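Long-range contact in GH26C (Muricauda sp. MAR_2010_75, PDB 6Q78), which probably hydrolyses internal beta-1,4-mannosidic linkages of mannan polysaccharides, acting as a family 26 endo-beta-mannanase: residues D109-D122 / A147-R161. Sequence-based numbering, arbitrary orientation.
Sequences DPGLLGSDFMFITD and AFDMGLVNVFCWHFR
Asp116 and His159 form a His-carboxylate hydrogen-bonded pair. His159 ND1 donates to Asp116 OD2 at 2.7 Å, on the syn side but 26° out of the carboxylate plane. OD1 accepts two backbone protons: His159 N approaches its syn lone pair at 2.9 Å, while Met118 N arrives from above the plane and closes an Asx turn. With CG anti to the backbone N (chi1 -163°), the carboxylate reaches along the chain towards residues 118 and 159, and three N-H groups restrict its rotation. His159 NE2 is hydrogen-bonded to a bound Tris molecule, probably from the crystallisation liquor.

Backbone pairing is that of parallel strands 112-116 and 153-157, in register from Leu112 with Val153 to Asp116 with Cys157. Its ladder starts at Val153 N to Gly111 O and runs on to the hydrogen bond Phe117 N to Cys157 O, 2.9 Å. Helix 132-150 links the strands as a beta-alpha-beta crossover, the repeating unit of the TIM barrel of this family; a Schellman motif at Gly151 ends that helix.

Aromatic packing lies on the Phe156 side of the sheet. Ser115 CB sits over one face of the Phe156 ring, 3.7 Å from its centroid, and the Phe117 ring stacks on the opposite face with planes at 29°. Ile120 CD1 meets the edge of the Phe156 ring. On the other side of the sheet, Leu112 CD1 rests 3.6 Å from Val155 CG2.

Further along the chain, Trp158 NE1 donates to Thr121 OG1 at 2.8 Å, and Phe117 CB makes a CH-pi contact over the face of the five-membered ring of Trp158. Arg161 NE makes a long salt bridge, 3.5 Å, to Asp122 OD2; a water donates to Asp122 OD2 and accepts a weak bond from Arg161 NE. Asp122 OD1 accepts from Leu124 N, and Arg161 NH1 donates a hydrogen bond to Glu167 O.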
ATOM      1  N   ASP A 109      13.999   5.802  11.070  1.00  8.58           N
ATOM      2  CA  ASP A 109      12.595   5.533  10.752  1.00  8.11           C
ATOM      3  C   ASP A 109      12.491   4.805   9.406  1.00  7.90           C
ATOM      4  O   ASP A 109      13.425   4.796   8.608  1.00  9.32           O
ATOM      5  CB  ASP A 109      11.820   6.846  10.652  1.00  9.46           C
ATOM      6  CG  ASP A 109      11.292   7.338  11.982  1.00 10.78           C
ATOM      7  OD1 ASP A 109      10.886   6.498  12.815  1.00 10.86           O
ATOM      8  OD2 ASP A 109      11.237   8.582  12.202  1.00 11.59           O
ATOM      9  N   PRO A 110      11.368   4.140   9.151  1.00  7.59           N
ATOM     10  CA  PRO A 110      11.119   3.582   7.818  1.00  7.44           C
ATOM     11  C   PRO A 110      11.083   4.699   6.772  1.00  7.34           C
ATOM     12  O   PRO A 110      10.899   5.878   7.107  1.00  8.39           O
ATOM     13  CB  PRO A 110       9.753   2.884   7.974  1.00  8.67           C
ATOM     14  CG  PRO A 110       9.088   3.674   9.097  1.00  9.91           C
ATOM     15  CD  PRO A 110      10.194   4.047  10.044  1.00  8.70           C
ATOM     16  N   GLY A 111      11.223   4.310   5.479  1.00  7.37           N
ATOM     17  CA  GLY A 111      11.077   5.331   4.441  1.00  8.34           C
ATOM     18  C   GLY A 111       9.665   5.547   3.959  1.00  7.38           C
ATOM     19  O   GLY A 111       9.401   6.435   3.144  1.00  8.07           O
ATOM     20  N   LEU A 112       8.734   4.736   4.453  1.00  6.84           N
ATOM     21  CA  LEU A 112       7.347   4.751   4.004  1.00  6.61           C
ATOM     22  C   LEU A 112       6.445   4.362   5.167  1.00  8.02           C
ATOM     23  O   LEU A 112       6.797   3.500   5.981  1.00  6.99           O
ATOM     24  CB  LEU A 112       7.170   3.808   2.799  1.00  7.25           C
ATOM     25  CG  LEU A 112       5.778   3.507   2.262  1.00  8.91           C
ATOM     26  CD1 LEU A 112       5.931   3.171   0.781  1.00 10.58           C
ATOM     27  CD2 LEU A 112       5.171   2.375   2.979  1.00  9.07           C
ATOM     28  N   LEU A 113       5.304   5.030   5.247  1.00  6.23           N
ATOM     29  CA  LEU A 113       4.288   4.756   6.256  1.00  6.09           C
ATOM     30  C   LEU A 113       3.013   4.270   5.578  1.00  5.99           C
ATOM     31  O   LEU A 113       2.525   4.922   4.651  1.00  7.33           O
ATOM     32  CB  LEU A 113       3.967   6.032   7.022  1.00  6.98           C
ATOM     33  CG  LEU A 113       2.804   5.924   8.032  1.00  6.71           C
ATOM     34  CD1 LEU A 113       3.191   4.907   9.120  1.00  8.31           C
ATOM     35  CD2 LEU A 113       2.436   7.269   8.615  1.00  6.80           C
ATOM     36  N   GLY A 114       2.480   3.146   6.047  1.00  6.01           N
ATOM     37  CA  GLY A 114       1.182   2.643   5.594  1.00  6.76           C
ATOM     38  C   GLY A 114       0.112   3.030   6.597  1.00  7.11           C
ATOM     39  O   GLY A 114       0.303   2.916   7.809  1.00  6.91           O
ATOM     40  N   SER A 115      -1.015   3.513   6.071  1.00  5.82           N
ATOM     41  CA  SER A 115      -2.207   3.814   6.883  1.00  5.78           C
ATOM     42  C   SER A 115      -3.440   3.220   6.210  1.00  5.87           C
ATOM     43  O   SER A 115      -3.361   2.632   5.124  1.00  5.96           O
ATOM     44  CB  SER A 115      -2.405   5.338   6.959  1.00  6.57           C
ATOM     45  OG  SER A 115      -1.272   5.887   7.681  1.00  6.96           O
ATOM     46  N   ASP A 116      -4.595   3.356   6.869  1.00  5.90           N
ATOM     47  CA  ASP A 116      -5.818   2.675   6.413  1.00  6.06           C
ATOM     48  C   ASP A 116      -6.965   3.663   6.507  1.00  6.06           C
ATOM     49  O   ASP A 116      -7.114   4.361   7.515  1.00  6.91           O
ATOM     50  CB  ASP A 116      -6.079   1.461   7.318  1.00  6.25           C
ATOM     51  CG  ASP A 116      -7.063   0.434   6.716  1.00  9.25           C
ATOM     52  OD1 ASP A 116      -8.020   0.801   5.979  1.00  6.87           O
ATOM     53  OD2 ASP A 116      -6.908  -0.779   7.073  1.00 12.99           O
ATOM     54  N   PHE A 117      -7.796   3.722   5.465  1.00  6.18           N
ATOM     55  CA  PHE A 117      -9.033   4.513   5.520  1.00  6.76           C
ATOM     56  C   PHE A 117     -10.148   3.882   6.356  1.00  6.45           C
ATOM     57  O   PHE A 117     -11.162   4.559   6.601  1.00  8.36           O
ATOM     58  CB  PHE A 117      -9.549   4.812   4.109  1.00  6.44           C
ATOM     59  CG  PHE A 117      -8.851   5.972   3.447  1.00  6.53           C
ATOM     60  CD1 PHE A 117      -8.995   7.256   3.965  1.00  6.40           C
ATOM     61  CD2 PHE A 117      -8.093   5.792   2.303  1.00  6.44           C
ATOM     62  CE1 PHE A 117      -8.353   8.351   3.367  1.00  9.34           C
ATOM     63  CE2 PHE A 117      -7.422   6.893   1.674  1.00  6.46           C
ATOM     64  CZ  PHE A 117      -7.584   8.179   2.245  1.00  7.59           C
ATOM     65  N   MET A 118      -9.983   2.635   6.818  1.00  6.56           N
ATOM     66  CA  MET A 118     -11.001   1.916   7.603  1.00  7.35           C
ATOM     67  C   MET A 118     -11.758   2.775   8.630  1.00  9.09           C
ATOM     68  O   MET A 118     -12.999   2.876   8.589  1.00  9.85           O
ATOM     69  CB  MET A 118     -10.284   0.762   8.300  1.00  8.05           C
ATOM     70  CG  MET A 118     -11.189  -0.050   9.227  1.00 11.56           C
ATOM     71  SD  MET A 118     -10.277  -1.445   9.978  1.00 15.94           S
ATOM     72  CE  MET A 118      -8.904  -0.700  10.865  1.00 17.10           C
ATOM     73  N   PHE A 119     -11.050   3.347   9.603  1.00  8.78           N
ATOM     74  CA  PHE A 119     -11.751   4.083  10.649  1.00 10.50           C
ATOM     75  C   PHE A 119     -12.234   5.448  10.144  1.00  6.77           C
ATOM     76  O   PHE A 119     -13.187   6.016  10.706  1.00 10.73           O
ATOM     77  CB  PHE A 119     -10.811   4.234  11.861  1.00 12.84           C
ATOM     78  CG  PHE A 119     -10.552   2.927  12.643  1.00 10.04           C
ATOM     79  CD1 PHE A 119     -11.530   1.937  12.756  1.00 14.64           C
ATOM     80  CD2 PHE A 119      -9.283   2.670  13.135  1.00 14.36           C
ATOM     81  CE1 PHE A 119     -11.278   0.744  13.445  1.00 17.13           C
ATOM     82  CE2 PHE A 119      -9.038   1.481  13.856  1.00 13.83           C
ATOM     83  CZ  PHE A 119     -10.025   0.524  13.971  1.00 15.22           C
ATOM     84  N   ILE A 120     -11.594   5.991   9.107  1.00  6.55           N
ATOM     85  CA  ILE A 120     -11.991   7.276   8.560  1.00  7.10           C
ATOM     86  C   ILE A 120     -13.348   7.176   7.884  1.00  9.83           C
ATOM     87  O   ILE A 120     -14.109   8.166   7.852  1.00 10.41           O
ATOM     88  CB  ILE A 120     -10.863   7.750   7.627  1.00  7.33           C
ATOM     89  CG1 ILE A 120      -9.581   7.949   8.463  1.00  9.39           C
ATOM     90  CG2 ILE A 120     -11.243   9.017   6.853  1.00  9.30           C
ATOM     91  CD1 ILE A 120      -8.327   8.122   7.605  1.00  8.93           C
ATOM     92  N   THR A 121     -13.696   6.001   7.359  1.00  6.93           N
ATOM     93  CA  THR A 121     -14.957   5.835   6.634  1.00  8.25           C
ATOM     94  C   THR A 121     -16.000   5.060   7.432  1.00 11.15           C
ATOM     95  O   THR A 121     -17.061   4.698   6.893  1.00 11.36           O
ATOM     96  CB  THR A 121     -14.770   5.136   5.280  1.00 10.65           C
ATOM     97  OG1 THR A 121     -14.258   3.803   5.483  1.00 10.06           O
ATOM     98  CG2 THR A 121     -13.819   5.945   4.390  1.00 10.65           C
ATOM     99  N   ASP A 122     -15.763   4.813   8.708  1.00  8.84           N
ATOM    100  CA  ASP A 122     -16.717   4.020   9.476  1.00  8.31           C
ATOM    101  C   ASP A 122     -18.059   4.739   9.569  1.00  8.29           C
ATOM    102  O   ASP A 122     -18.111   5.966   9.722  1.00  8.85           O
ATOM    103  CB  ASP A 122     -16.180   3.798  10.902  1.00  9.41           C
ATOM    104  CG  ASP A 122     -16.915   2.643  11.606  1.00 13.10           C
ATOM    105  OD1 ASP A 122     -18.028   2.862  12.158  1.00 13.65           O
ATOM    106  OD2 ASP A 122     -16.409   1.504  11.516  1.00 13.52           O
ATOM    107  N   ALA A 147       4.982  11.978   8.821  1.00  7.36           N
ATOM    108  CA  ALA A 147       5.731  11.253   7.797  1.00  6.97           C
ATOM    109  C   ALA A 147       6.109  12.175   6.642  1.00  7.10           C
ATOM    110  O   ALA A 147       7.271  12.193   6.200  1.00  7.87           O
ATOM    111  CB  ALA A 147       4.907  10.055   7.290  1.00  9.33           C
ATOM    112  N   PHE A 148       5.142  12.951   6.129  1.00  7.08           N
ATOM    113  CA  PHE A 148       5.429  13.823   4.998  1.00  7.29           C
ATOM    114  C   PHE A 148       6.467  14.878   5.374  1.00  7.77           C
ATOM    115  O   PHE A 148       7.376  15.176   4.585  1.00  9.79           O
ATOM    116  CB  PHE A 148       4.132  14.495   4.535  1.00  7.28           C
ATOM    117  CG  PHE A 148       4.322  15.460   3.412  1.00  7.60           C
ATOM    118  CD1 PHE A 148       4.587  15.000   2.133  1.00  8.65           C
ATOM    119  CD2 PHE A 148       4.260  16.820   3.648  1.00  9.45           C
ATOM    120  CE1 PHE A 148       4.755  15.886   1.091  1.00 10.41           C
ATOM    121  CE2 PHE A 148       4.429  17.733   2.609  1.00 12.26           C
ATOM    122  CZ  PHE A 148       4.667  17.242   1.320  1.00 11.42           C
ATOM    123  N   ASP A 149       6.347  15.468   6.578  1.00  7.99           N
ATOM    124  CA  ASP A 149       7.338  16.478   6.984  1.00  8.52           C
ATOM    125  C   ASP A 149       8.745  15.902   7.032  1.00  8.63           C
ATOM    126  O   ASP A 149       9.720  16.640   6.848  1.00 10.23           O
ATOM    127  CB  ASP A 149       6.992  17.060   8.357  1.00  9.78           C
ATOM    128  CG  ASP A 149       5.825  18.044   8.339  1.00 17.61           C
ATOM    129  OD1 ASP A 149       5.365  18.432   7.239  1.00 13.78           O
ATOM    130  OD2 ASP A 149       5.387  18.443   9.466  1.00 14.38           O
ATOM    131  N   MET A 150       8.887  14.605   7.310  1.00  8.31           N
ATOM    132  CA  MET A 150      10.188  13.939   7.341  1.00  8.46           C
ATOM    133  C   MET A 150      10.603  13.409   5.971  1.00  8.35           C
ATOM    134  O   MET A 150      11.739  12.902   5.826  1.00  8.55           O
ATOM    135  CB  MET A 150      10.157  12.798   8.380  1.00  8.30           C
ATOM    136  CG  MET A 150       9.959  13.352   9.784  1.00 10.87           C
ATOM    137  SD  MET A 150      10.204  12.108  11.078  1.00 15.28           S
ATOM    138  CE  MET A 150       9.006  10.916  10.585  1.00 15.27           C
ATOM    139  N   GLY A 151       9.718  13.531   4.974  1.00  8.11           N
ATOM    140  CA  GLY A 151      10.002  13.097   3.620  1.00  8.07           C
ATOM    141  C   GLY A 151       9.562  11.695   3.269  1.00  7.67           C
ATOM    142  O   GLY A 151       9.836  11.241   2.149  1.00  8.97           O
ATOM    143  N   LEU A 152       8.942  10.977   4.195  1.00  7.89           N
ATOM    144  CA  LEU A 152       8.496   9.623   3.911  1.00  8.31           C
ATOM    145  C   LEU A 152       7.387   9.635   2.879  1.00  6.83           C
ATOM    146  O   LEU A 152       6.702  10.639   2.674  1.00  7.39           O
ATOM    147  CB  LEU A 152       7.936   8.948   5.163  1.00  9.23           C
ATOM    148  CG  LEU A 152       8.920   8.390   6.202  1.00  9.52           C
ATOM    149  CD1 LEU A 152       9.847   9.433   6.779  1.00 11.00           C
ATOM    150  CD2 LEU A 152       8.138   7.688   7.290  1.00  6.96           C
ATOM    151  N   VAL A 153       7.205   8.471   2.235  1.00  7.03           N
ATOM    152  CA  VAL A 153       6.080   8.206   1.340  1.00  6.48           C
ATOM    153  C   VAL A 153       4.925   7.668   2.178  1.00  6.18           C
ATOM    154  O   VAL A 153       5.127   6.881   3.093  1.00  6.91           O
ATOM    155  CB  VAL A 153       6.523   7.182   0.288  1.00  8.00           C
ATOM    156  CG1 VAL A 153       5.386   6.760  -0.616  1.00  8.07           C
ATOM    157  CG2 VAL A 153       7.697   7.717  -0.537  1.00 10.76           C
ATOM    158  N   ASN A 154       3.690   8.055   1.834  1.00  7.48           N
ATOM    159  CA  ASN A 154       2.476   7.576   2.513  1.00  7.57           C
ATOM    160  C   ASN A 154       1.625   6.748   1.559  1.00  7.80           C
ATOM    161  O   ASN A 154       1.310   7.201   0.457  1.00  7.21           O
ATOM    162  CB  ASN A 154       1.622   8.753   3.016  1.00  7.36           C
ATOM    163  CG  ASN A 154       2.180   9.405   4.257  1.00  6.75           C
ATOM    164  OD1 ASN A 154       2.045   8.871   5.369  1.00  8.17           O
ATOM    165  ND2 ASN A 154       2.804  10.560   4.094  1.00  8.59           N
ATOM    166  N   VAL A 155       1.226   5.559   2.004  1.00  5.91           N
ATOM    167  CA  VAL A 155       0.333   4.675   1.260  1.00  5.55           C
ATOM    168  C   VAL A 155      -0.887   4.393   2.134  1.00  7.45           C
ATOM    169  O   VAL A 155      -0.735   4.106   3.327  1.00  8.54           O
ATOM    170  CB  VAL A 155       1.049   3.367   0.870  1.00  7.34           C
ATOM    171  CG1 VAL A 155       0.128   2.533  -0.042  1.00  9.93           C
ATOM    172  CG2 VAL A 155       2.368   3.650   0.199  1.00 15.64           C
ATOM    173  N   PHE A 156      -2.093   4.476   1.553  1.00  6.40           N
ATOM    174  CA  PHE A 156      -3.328   4.077   2.236  1.00  5.39           C
ATOM    175  C   PHE A 156      -3.990   2.900   1.548  1.00  6.43           C
ATOM    176  O   PHE A 156      -4.231   2.949   0.330  1.00  7.87           O
ATOM    177  CB  PHE A 156      -4.376   5.195   2.207  1.00  5.69           C
ATOM    178  CG  PHE A 156      -4.235   6.223   3.299  1.00  6.34           C
ATOM    179  CD1 PHE A 156      -3.192   7.166   3.263  1.00  7.98           C
ATOM    180  CD2 PHE A 156      -5.125   6.239   4.360  1.00  6.23           C
ATOM    181  CE1 PHE A 156      -3.066   8.143   4.267  1.00  7.96           C
ATOM    182  CE2 PHE A 156      -5.022   7.242   5.353  1.00  6.19           C
ATOM    183  CZ  PHE A 156      -3.994   8.190   5.292  1.00  6.05           C
ATOM    184  N   CYS A 157      -4.318   1.873   2.331  1.00  5.64           N
ATOM    185  CA  CYS A 157      -5.253   0.836   1.916  1.00  5.62           C
ATOM    186  C   CYS A 157      -6.608   1.183   2.532  1.00  6.44           C
ATOM    187  O   CYS A 157      -6.770   2.232   3.172  1.00  6.67           O
ATOM    188  CB  CYS A 157      -4.747  -0.562   2.301  1.00  6.43           C
ATOM    189  SG  CYS A 157      -4.598  -0.810   4.106  1.00  9.77           S
ATOM    190  N   TRP A 158      -7.615   0.330   2.306  1.00  5.89           N
ATOM    191  CA  TRP A 158      -8.971   0.625   2.773  1.00  5.93           C
ATOM    192  C   TRP A 158      -9.670  -0.679   3.129  1.00  6.83           C
ATOM    193  O   TRP A 158     -10.236  -1.353   2.250  1.00  6.66           O
ATOM    194  CB  TRP A 158      -9.719   1.367   1.683  1.00  8.19           C
ATOM    195  CG  TRP A 158     -11.068   1.860   2.118  1.00  7.66           C
ATOM    196  CD1 TRP A 158     -11.541   1.977   3.410  1.00  7.78           C
ATOM    197  CD2 TRP A 158     -12.097   2.381   1.273  1.00  6.35           C
ATOM    198  NE1 TRP A 158     -12.827   2.513   3.410  1.00  7.24           N
ATOM    199  CE2 TRP A 158     -13.178   2.776   2.105  1.00  6.53           C
ATOM    200  CE3 TRP A 158     -12.221   2.526  -0.104  1.00  6.57           C
ATOM    201  CZ2 TRP A 158     -14.337   3.337   1.589  1.00  7.42           C
ATOM    202  CZ3 TRP A 158     -13.404   3.060  -0.617  1.00  9.99           C
ATOM    203  CH2 TRP A 158     -14.431   3.456   0.224  1.00  8.89           C
ATOM    204  N   HIS A 159      -9.670  -1.017   4.429  1.00  6.26           N
ATOM    205  CA  HIS A 159     -10.469  -2.147   4.893  1.00  6.59           C
ATOM    206  C   HIS A 159     -11.886  -1.621   5.099  1.00  7.52           C
ATOM    207  O   HIS A 159     -12.301  -1.208   6.197  1.00  9.58           O
ATOM    208  CB  HIS A 159      -9.866  -2.783   6.137  1.00  7.13           C
ATOM    209  CG  HIS A 159      -8.653  -3.613   5.851  1.00  6.73           C
ATOM    210  ND1 HIS A 159      -7.389  -3.065   5.754  1.00  9.12           N
ATOM    211  CD2 HIS A 159      -8.504  -4.952   5.669  1.00  9.95           C
ATOM    212  CE1 HIS A 159      -6.517  -4.030   5.494  1.00  8.36           C
ATOM    213  NE2 HIS A 159      -7.168  -5.180   5.418  1.00 10.83           N
ATOM    214  N   PHE A 160     -12.621  -1.601   3.979  1.00  7.51           N
ATOM    215  CA  PHE A 160     -13.942  -0.973   3.860  1.00  9.30           C
ATOM    216  C   PHE A 160     -15.013  -1.958   4.314  1.00  7.44           C
ATOM    217  O   PHE A 160     -15.213  -3.002   3.698  1.00  8.07           O
ATOM    218  CB  PHE A 160     -14.077  -0.571   2.386  1.00  9.10           C
ATOM    219  CG  PHE A 160     -15.407   0.074   1.985  1.00  7.58           C
ATOM    220  CD1 PHE A 160     -16.205   0.730   2.900  1.00 10.05           C
ATOM    221  CD2 PHE A 160     -15.796   0.053   0.652  1.00  8.19           C
ATOM    222  CE1 PHE A 160     -17.405   1.333   2.483  1.00 10.42           C
ATOM    223  CE2 PHE A 160     -16.996   0.606   0.250  1.00  9.83           C
ATOM    224  CZ  PHE A 160     -17.804   1.239   1.162  1.00  9.20           C
ATOM    225  N   ARG A 161     -15.651  -1.659   5.437  1.00  7.62           N
ATOM    226  CA  ARG A 161     -16.706  -2.539   5.930  1.00  8.41           C
ATOM    227  C   ARG A 161     -17.869  -2.535   4.948  1.00  9.34           C
ATOM    228  O   ARG A 161     -18.236  -1.500   4.388  1.00 10.60           O
ATOM    229  CB  ARG A 161     -17.143  -2.123   7.344  1.00  8.32           C
ATOM    230  CG  ARG A 161     -16.010  -2.321   8.344  1.00  9.03           C
ATOM    231  CD  ARG A 161     -16.335  -1.777   9.725  1.00 10.31           C
ATOM    232  NE  ARG A 161     -15.096  -1.585  10.465  1.00 18.09           N
ATOM    233  CZ  ARG A 161     -14.471  -2.515  11.167  1.00 20.00           C
ATOM    234  NH1 ARG A 161     -14.964  -3.742  11.255  1.00 23.78           N
ATOM    235  NH2 ARG A 161     -13.309  -2.204  11.768  1.00 21.42           N
TER
HETATM  236  O   HOH W   1       0.321   6.640   5.480  1.00  6.13           O
HETATM  237  O   HOH W   2     -15.004   1.307   8.844  1.00 19.25           O
HETATM  238  O   HOH W   3     -15.867   1.562   6.228  1.00 15.45           O